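Local coordinates for protein DMATS type aromatic prenyltransferase (Micromonospora olivasterospora, PDB 6ZRY) that probably transfers a dimethylallyl group to the indole ring of tryptophan, acting as a 6-dimethylallyl tryptophan synthase built on the ABBA-barrel fold, at residues A[120-125]-A[151-156]; A[33-38]-A[79-84]; A[106-111]-A[200-205]. All blocks are in the same frame, centred on the assembly; numbering follows the deposited sequence.

Interaction 1 (A[120-125]-A[151-156]); sequences FATDDP and PEVKGV
Val153 meets three residues of 120-125 through its two methyls, and most of the contact is apolar. CG2 of Val153 reaches Pro125, packing 3.5 Å from its CB, and also lies 4.0 Å from Thr122 CG2, as the two beta-branched side chains slide past each other in opposite directions. The other methyl, Val153 CG1, sits between the backbone N and the carbonyl carbon (chi1 72°), which carries it to Phe120, 3.5 Å from the carbonyl O and obliquely beside the ring. Further out, Phe120 CE2 comes 4.3 Å from Pro151 CA.

The chain leads through 120-125 into strand 131-138 and leaves strand 141-149 through 151-156, so the contact joins the chain entering and leaving one hairpin of the barrel, at its open end. Helix 159-170 packs on both Phe120 and Pro151. A type I turn from Glu152 to Gly155 shapes the second segment, closed by Gly155 N to Glu152 O.

Polar contacts are slight. Pro125 CA makes a CH...O contact of 3.6 Å with Val153 O. Lys154 runs extended past Thr122, bringing CE 3.1 Å from Ala121 O, while NZ bonds weakly to Leu119 O. An alanine in place of Lys154 would probably leave Thr122 CB without its methylene neighbour and Leu119 O without this weak donor.

Interaction 2 (A[33-38]-A[79-84]); sequences AGLLGP and GETLGS
Thr81 lies against the last turn of helix 26-36, and its side chain can be followed atom by atom. CB already comes 3.2 Å from the carbonyl O of Leu35. From there the hydroxyl points to the same oxygen: OG1 donates to Leu35 O at 2.7 Å, approaching at a C=O...OG1 angle of 125° and tilted 20° from the carbonyl plane. The hydroxyl also has Leu35 CD1 beside it, 3.6 Å from OG1. Chi1 of -42° places the methyl anti to the backbone N, and so CG2 ends over Gly37, 3.8 Å from its CA.

This is where helix 26-36 ends on the loop that connects barrel strand 71-79 to outer helix 88-106. Gly37 leaves the helix with positive phi, and a beta carbon there would run into the Thr81 methyl. On the barrel side, Leu35 extends past Gly79 to Cys133 and Leu135 of strand 131-138.

A water ties the backbones together, donating to Leu36 O and to Glu80 O and accepting from Leu82 N. Glu80 itself turns its carboxylate elsewhere, to Ser52. Beyond the helix end, the Pro38 ring brings its CG and CD together to the loop, CG 3.4 Å from Leu82 O.

Interaction 3 (A[106-111]-A[200-205]); sequences AGLSTS and VDLHDG
His203 and Leu108 cross at about a right angle, and the imidazole is held both at its edge and over one face. At the edge, the backbone N-H of Ser109 lies almost in the ring plane (6° out of it) and donates to ND1, with Ser109 N 3.3 Å from His203 ND1. Over the face stands Leu108 CD2, 4.1 Å from His203 CG. The Ser109 hydroxyl approaches the ring obliquely, its OG 3.3 Å from His203 CE1. With CG anti to the backbone N (chi1 -178°), His203 swings its ring alongside the 108-109 backbone.

Leu108 and Leu202 also cross at about a right angle, touching through CD1 of Leu108 and CD2 of Leu202 at 3.8 Å. Thr110, by contrast, lies side by side with Leu202, both pointing the same way, its CG2 3.8 Å from Leu202 CD1; its hydroxyl bonds to Asp114 instead. Leu202 in turn rests on Ala103 and Phe145, between helix 88-106 and strand 141-149, and the loop leaving strand 193-201 meets the turn where helix 88-106 ends in a Schellman motif at Gly107.

Between these groups the backbones meet through Asp204 N, which donates to Ser109 O at 2.8 Å. The Asp204 side chain reaches on to Ser111, whose OG meets OD2 from above the carboxylate plane over a short 2.5 Å. Ser111 N adds a weak bond to the same oxygen, and OD1 takes Arg112 N.

Accepting at ND1 is consistent with a neutral His203 carrying its proton on NE2. Asp204, which takes the Ser111 hydroxyl, the Arg112 amide and, weakly, the Ser111 amide at the start of helix 111-114, probably keeps its negative charge, stabilised by the helix end.

Interaction 2 is the buried contact of the three, interaction 1 is partly buried, and interaction 3 lies at the surface. Their chemistry differs accordingly: interaction 3 relies on several direct hydrogen bonds and a carboxylate, interaction 2 on one hydroxyl bond and a bridging water, and interaction 1 has no hydrogen bond between its segments. Helix 88-106 links all three: it follows the loop of interaction 2, its first residues touch Pro125 of interaction 1, and it ends in interaction 3. Along the chain, interaction 1 is nested within the loop closed by interaction 3, whereas interaction 2 precedes both. Their centres lie 21 to 23 Å apart, and none touches another.

Interaction 1 (A[120-125]-A[151-156])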
loop_
_atom_site.group_PDB
_atom_site.type_symbol
_atom_site.label_atom_id
_atom_site.label_comp_id
_atom_site.label_asym_id
_atom_site.label_seq_id
_atom_site.Cartn_x
_atom_site.Cartn_y
_atom_site.Cartn_z
ATOM N N PHE A 120 -19.393 -5.248 -1.607
ATOM C CA PHE A 120 -18.471 -5.399 -0.458
ATOM C C PHE A 120 -19.239 -5.347 0.866
ATOM O O PHE A 120 -18.703 -5.825 1.829
ATOM C CB PHE A 120 -17.342 -4.355 -0.505
ATOM C CG PHE A 120 -16.430 -4.498 -1.710
ATOM C CD1 PHE A 120 -16.808 -3.992 -2.948
ATOM C CD2 PHE A 120 -15.185 -5.111 -1.599
ATOM C CE1 PHE A 120 -15.979 -4.103 -4.051
ATOM C CE2 PHE A 120 -14.354 -5.233 -2.709
ATOM C CZ PHE A 120 -14.747 -4.726 -3.933
ATOM N N ALA A 121 -20.442 -4.778 0.899
ATOM C CA ALA A 121 -21.158 -4.491 2.162
ATOM C C ALA A 121 -21.541 -5.808 2.821
ATOM O O ALA A 121 -22.094 -6.689 2.139
ATOM C CB ALA A 121 -22.370 -3.617 1.921
ATOM N N THR A 122 -21.249 -5.931 4.108
ATOM C CA THR A 122 -21.556 -7.126 4.921
ATOM C C THR A 122 -21.479 -6.736 6.385
ATOM O O THR A 122 -20.608 -5.902 6.744
ATOM C CB THR A 122 -20.631 -8.302 4.590
ATOM O OG1 THR A 122 -20.996 -9.391 5.443
ATOM C CG2 THR A 122 -19.161 -7.977 4.760
ATOM N N ASP A 123 -22.397 -7.280 7.182
ATOM C CA ASP A 123 -22.487 -7.032 8.638
ATOM C C ASP A 123 -21.381 -7.785 9.359
ATOM O O ASP A 123 -21.039 -7.366 10.464
ATOM C CB ASP A 123 -23.854 -7.442 9.184
ATOM C CG ASP A 123 -24.828 -6.292 9.171
ATOM O OD1 ASP A 123 -24.350 -5.127 9.015
ATOM O OD2 ASP A 123 -26.043 -6.550 9.333
ATOM N N ASP A 124 -20.855 -8.844 8.746
ATOM C CA ASP A 124 -19.820 -9.717 9.337
ATOM C C ASP A 124 -18.568 -9.714 8.448
ATOM O O ASP A 124 -18.223 -10.735 7.872
ATOM C CB ASP A 124 -20.398 -11.116 9.524
ATOM C CG ASP A 124 -20.057 -11.712 10.869
ATOM O OD1 ASP A 124 -20.980 -12.226 11.521
ATOM O OD2 ASP A 124 -18.877 -11.622 11.270
ATOM N N PRO A 125 -17.847 -8.575 8.319
ATOM C CA PRO A 125 -16.652 -8.520 7.470
ATOM C C PRO A 125 -15.608 -9.539 7.940
ATOM O O PRO A 125 -15.411 -9.649 9.162
ATOM C CB PRO A 125 -16.131 -7.090 7.623
ATOM C CG PRO A 125 -16.738 -6.618 8.931
ATOM C CD PRO A 125 -18.083 -7.308 9.019
ATOM N N PRO A 151 -10.982 -7.625 -1.003
ATOM C CA PRO A 151 -11.749 -8.534 -1.852
ATOM C C PRO A 151 -12.235 -9.759 -1.080
ATOM O O PRO A 151 -13.165 -10.411 -1.531
ATOM C CB PRO A 151 -10.738 -8.971 -2.918
ATOM C CG PRO A 151 -9.726 -7.858 -2.924
ATOM C CD PRO A 151 -9.593 -7.516 -1.462
ATOM N N GLU A 152 -11.592 -10.066 0.028
ATOM C CA GLU A 152 -11.887 -11.286 0.827
ATOM C C GLU A 152 -12.844 -10.969 1.989
ATOM O O GLU A 152 -12.962 -11.807 2.911
ATOM C CB GLU A 152 -10.580 -11.890 1.325
ATOM C CG GLU A 152 -9.685 -12.376 0.195
ATOM C CD GLU A 152 -8.340 -12.939 0.673
ATOM O OE1 GLU A 152 -7.721 -13.664 -0.080
ATOM O OE2 GLU A 152 -7.950 -12.652 1.808
ATOM N N VAL A 153 -13.503 -9.823 1.962
ATOM C CA VAL A 153 -14.333 -9.341 3.104
ATOM C C VAL A 153 -15.545 -10.270 3.314
ATOM O O VAL A 153 -16.022 -10.340 4.441
ATOM C CB VAL A 153 -14.770 -7.891 2.900
ATOM C CG1 VAL A 153 -15.837 -7.772 1.822
ATOM C CG2 VAL A 153 -15.228 -7.257 4.210
ATOM N N LYS A 154 -16.030 -10.933 2.268
ATOM C CA LYS A 154 -17.133 -11.931 2.383
ATOM C C LYS A 154 -16.543 -13.347 2.362
ATOM O O LYS A 154 -17.289 -14.295 2.088
ATOM C CB LYS A 154 -18.153 -11.705 1.268
ATOM C CG LYS A 154 -18.865 -10.370 1.339
ATOM C CD LYS A 154 -20.019 -10.283 0.394
ATOM C CE LYS A 154 -20.938 -9.118 0.694
ATOM N NZ LYS A 154 -22.050 -9.026 -0.292
ATOM N N GLY A 155 -15.239 -13.474 2.663
ATOM C CA GLY A 155 -14.505 -14.747 2.714
ATOM C C GLY A 155 -13.632 -14.945 1.477
ATOM O O GLY A 155 -13.928 -14.362 0.438
ATOM N N VAL A 156 -12.602 -15.768 1.593
ATOM C CA VAL A 156 -11.612 -15.996 0.514
ATOM C C VAL A 156 -12.316 -16.671 -0.686
ATOM O O VAL A 156 -12.011 -16.315 -1.809
ATOM C CB VAL A 156 -10.404 -16.796 1.042
ATOM C CG1 VAL A 156 -9.366 -17.021 -0.043
ATOM C CG2 VAL A 156 -9.754 -16.106 2.244
#

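Interaction 2 (A[33-38]-A[79-84])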
loop_
_atom_site.group_PDB
_atom_site.type_symbol
_atom_site.label_atom_id
_atom_site.label_comp_id
_atom_site.label_asym_id
_atom_site.label_seq_id
_atom_site.Cartn_x
_atom_site.Cartn_y
_atom_site.Cartn_z
ATOM N N ALA A 33 -4.335 13.490 11.173
ATOM C CA ALA A 33 -5.116 13.590 12.422
ATOM C C ALA A 33 -6.512 13.005 12.216
ATOM O O ALA A 33 -6.961 12.261 13.081
ATOM C CB ALA A 33 -5.174 15.036 12.909
ATOM N N GLY A 34 -7.175 13.322 11.102
ATOM C CA GLY A 34 -8.506 12.764 10.757
ATOM C C GLY A 34 -8.443 11.258 10.616
ATOM O O GLY A 34 -9.294 10.559 11.171
ATOM N N LEU A 35 -7.453 10.759 9.882
ATOM C CA LEU A 35 -7.323 9.318 9.594
ATOM C C LEU A 35 -7.100 8.575 10.915
ATOM O O LEU A 35 -7.692 7.495 11.118
ATOM C CB LEU A 35 -6.146 9.110 8.620
ATOM C CG LEU A 35 -5.887 7.671 8.239
ATOM C CD1 LEU A 35 -7.147 7.014 7.704
ATOM C CD2 LEU A 35 -4.763 7.578 7.234
ATOM N N LEU A 36 -6.290 9.124 11.812
ATOM C CA LEU A 36 -5.978 8.439 13.090
ATOM C C LEU A 36 -7.237 8.320 13.973
ATOM O O LEU A 36 -7.348 7.319 14.746
ATOM C CB LEU A 36 -4.848 9.191 13.773
ATOM C CG LEU A 36 -3.462 8.947 13.174
ATOM C CD1 LEU A 36 -2.435 9.876 13.788
ATOM C CD2 LEU A 36 -3.051 7.501 13.385
ATOM N N GLY A 37 -8.151 9.281 13.902
ATOM C CA GLY A 37 -9.341 9.310 14.773
ATOM C C GLY A 37 -8.938 9.090 16.227
ATOM O O GLY A 37 -8.043 9.785 16.731
ATOM N N PRO A 38 -9.517 8.081 16.936
ATOM C CA PRO A 38 -9.304 7.928 18.378
ATOM C C PRO A 38 -7.899 7.437 18.772
ATOM O O PRO A 38 -7.550 7.501 19.910
ATOM C CB PRO A 38 -10.370 6.896 18.760
ATOM C CG PRO A 38 -10.511 6.053 17.523
ATOM C CD PRO A 38 -10.345 7.009 16.375
ATOM N N GLY A 79 -3.520 3.877 5.697
ATOM C CA GLY A 79 -3.943 3.501 7.049
ATOM C C GLY A 79 -5.426 3.399 7.206
ATOM O O GLY A 79 -6.147 3.311 6.185
ATOM N N GLU A 80 -5.869 3.348 8.464
ATOM C CA GLU A 80 -7.277 3.148 8.791
ATOM C C GLU A 80 -7.598 3.923 10.066
ATOM O O GLU A 80 -6.693 4.188 10.864
ATOM C CB GLU A 80 -7.628 1.654 8.901
ATOM C CG GLU A 80 -6.905 0.914 10.003
ATOM C CD GLU A 80 -7.261 -0.560 10.101
ATOM O OE1 GLU A 80 -8.340 -0.961 9.604
ATOM O OE2 GLU A 80 -6.453 -1.313 10.666
ATOM N N THR A 81 -8.863 4.243 10.210
ATOM C CA THR A 81 -9.459 4.881 11.395
ATOM C C THR A 81 -10.118 3.793 12.225
ATOM O O THR A 81 -11.087 3.173 11.748
ATOM C CB THR A 81 -10.478 5.949 11.029
ATOM O OG1 THR A 81 -10.025 6.758 9.928
ATOM C CG2 THR A 81 -10.786 6.833 12.223
ATOM N N LEU A 82 -9.631 3.575 13.436
ATOM C CA LEU A 82 -10.175 2.524 14.295
ATOM C C LEU A 82 -11.542 3.000 14.854
ATOM O O LEU A 82 -11.735 4.219 14.998
ATOM C CB LEU A 82 -9.167 2.205 15.391
ATOM C CG LEU A 82 -7.850 1.577 14.910
ATOM C CD1 LEU A 82 -7.022 1.120 16.098
ATOM C CD2 LEU A 82 -8.075 0.397 13.956
ATOM N N GLY A 83 -12.467 2.063 15.072
ATOM C CA GLY A 83 -13.804 2.345 15.630
ATOM C C GLY A 83 -13.760 2.570 17.135
ATOM O O GLY A 83 -12.662 2.393 17.751
ATOM N N SER A 84 -14.925 2.941 17.720
ATOM C CA SER A 84 -15.041 3.471 19.105
ATOM C C SER A 84 -14.720 2.365 20.101
ATOM O O SER A 84 -13.806 2.532 20.906
ATOM C CB SER A 84 -16.371 4.143 19.382
ATOM O OG SER A 84 -16.158 5.357 20.094
HETATM O O HOH W 1 -6.851 4.821 13.607
#

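Interaction 3 (A[106-111]-A[200-205])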
loop_
_atom_site.group_PDB
_atom_site.type_symbol
_atom_site.label_atom_id
_atom_site.label_comp_id
_atom_site.label_asym_id
_atom_site.label_seq_id
_atom_site.Cartn_x
_atom_site.Cartn_y
_atom_site.Cartn_z
ATOM N N ALA A 106 -13.960 18.323 -0.228
ATOM C CA ALA A 106 -13.183 18.603 -1.464
ATOM C C ALA A 106 -14.104 18.680 -2.690
ATOM O O ALA A 106 -13.589 18.952 -3.773
ATOM C CB ALA A 106 -12.099 17.555 -1.647
ATOM N N GLY A 107 -15.411 18.454 -2.523
ATOM C CA GLY A 107 -16.397 18.464 -3.617
ATOM C C GLY A 107 -16.137 17.332 -4.605
ATOM O O GLY A 107 -16.248 17.570 -5.825
ATOM N N LEU A 108 -15.794 16.135 -4.115
ATOM C CA LEU A 108 -15.497 14.970 -5.004
ATOM C C LEU A 108 -16.795 14.244 -5.335
ATOM O O LEU A 108 -17.698 14.253 -4.518
ATOM C CB LEU A 108 -14.512 14.024 -4.315
ATOM C CG LEU A 108 -13.251 14.676 -3.758
ATOM C CD1 LEU A 108 -12.287 13.625 -3.235
ATOM C CD2 LEU A 108 -12.574 15.544 -4.801
ATOM N N SER A 109 -16.873 13.658 -6.515
ATOM C CA SER A 109 -17.943 12.721 -6.911
ATOM C C SER A 109 -17.440 11.303 -6.676
ATOM O O SER A 109 -16.302 11.015 -7.064
ATOM C CB SER A 109 -18.360 12.956 -8.343
ATOM O OG SER A 109 -17.254 13.395 -9.117
ATOM N N THR A 110 -18.243 10.470 -6.037
ATOM C CA THR A 110 -17.852 9.099 -5.601
ATOM C C THR A 110 -18.800 8.063 -6.201
ATOM O O THR A 110 -18.923 6.974 -5.619
ATOM C CB THR A 110 -17.866 9.017 -4.074
ATOM O OG1 THR A 110 -19.220 9.257 -3.675
ATOM C CG2 THR A 110 -16.918 10.007 -3.432
ATOM N N SER A 111 -19.422 8.382 -7.332
ATOM C CA SER A 111 -20.466 7.551 -7.971
ATOM C C SER A 111 -19.883 6.184 -8.358
ATOM O O SER A 111 -20.574 5.202 -8.163
ATOM C CB SER A 111 -21.064 8.243 -9.166
ATOM O OG SER A 111 -20.161 8.185 -10.244
ATOM N N VAL A 200 -9.332 1.912 -5.688
ATOM C CA VAL A 200 -9.893 2.916 -6.635
ATOM C C VAL A 200 -9.645 4.319 -6.096
ATOM O O VAL A 200 -9.501 4.489 -4.851
ATOM C CB VAL A 200 -11.393 2.674 -6.861
ATOM C CG1 VAL A 200 -11.657 1.316 -7.510
ATOM C CG2 VAL A 200 -12.168 2.820 -5.575
ATOM N N ASP A 201 -9.605 5.304 -6.984
ATOM C CA ASP A 201 -9.616 6.724 -6.552
ATOM C C ASP A 201 -10.958 6.967 -5.851
ATOM O O ASP A 201 -12.003 6.377 -6.295
ATOM C CB ASP A 201 -9.439 7.680 -7.734
ATOM C CG ASP A 201 -8.141 7.514 -8.513
ATOM O OD1 ASP A 201 -7.141 7.124 -7.919
ATOM O OD2 ASP A 201 -8.152 7.792 -9.699
ATOM N N LEU A 202 -10.970 7.772 -4.800
ATOM C CA LEU A 202 -12.220 8.219 -4.153
ATOM C C LEU A 202 -13.028 9.003 -5.193
ATOM O O LEU A 202 -14.235 8.774 -5.316
ATOM C CB LEU A 202 -11.861 9.094 -2.950
ATOM C CG LEU A 202 -13.044 9.621 -2.149
ATOM C CD1 LEU A 202 -13.896 8.487 -1.615
ATOM C CD2 LEU A 202 -12.577 10.499 -1.015
ATOM N N HIS A 203 -12.346 9.870 -5.931
ATOM C CA HIS A 203 -12.947 10.794 -6.918
ATOM C C HIS A 203 -13.147 10.056 -8.247
ATOM O O HIS A 203 -12.161 9.498 -8.762
ATOM C CB HIS A 203 -12.059 12.029 -7.084
ATOM C CG HIS A 203 -12.610 13.038 -8.022
ATOM N ND1 HIS A 203 -13.922 13.451 -7.962
ATOM C CD2 HIS A 203 -12.035 13.728 -9.037
ATOM C CE1 HIS A 203 -14.142 14.345 -8.916
ATOM N NE2 HIS A 203 -12.999 14.532 -9.584
ATOM N N ASP A 204 -14.359 10.074 -8.786
ATOM C CA ASP A 204 -14.624 9.634 -10.184
ATOM C C ASP A 204 -13.653 10.365 -11.117
ATOM O O ASP A 204 -13.711 11.586 -11.175
ATOM C CB ASP A 204 -16.053 9.949 -10.630
ATOM C CG ASP A 204 -17.126 9.263 -9.818
ATOM O OD1 ASP A 204 -16.829 8.212 -9.214
ATOM O OD2 ASP A 204 -18.261 9.783 -9.808
ATOM N N GLY A 205 -12.804 9.634 -11.823
ATOM C CA GLY A 205 -11.968 10.184 -12.908
ATOM C C GLY A 205 -12.729 10.179 -14.238
ATOM O O GLY A 205 -13.885 9.758 -14.291
#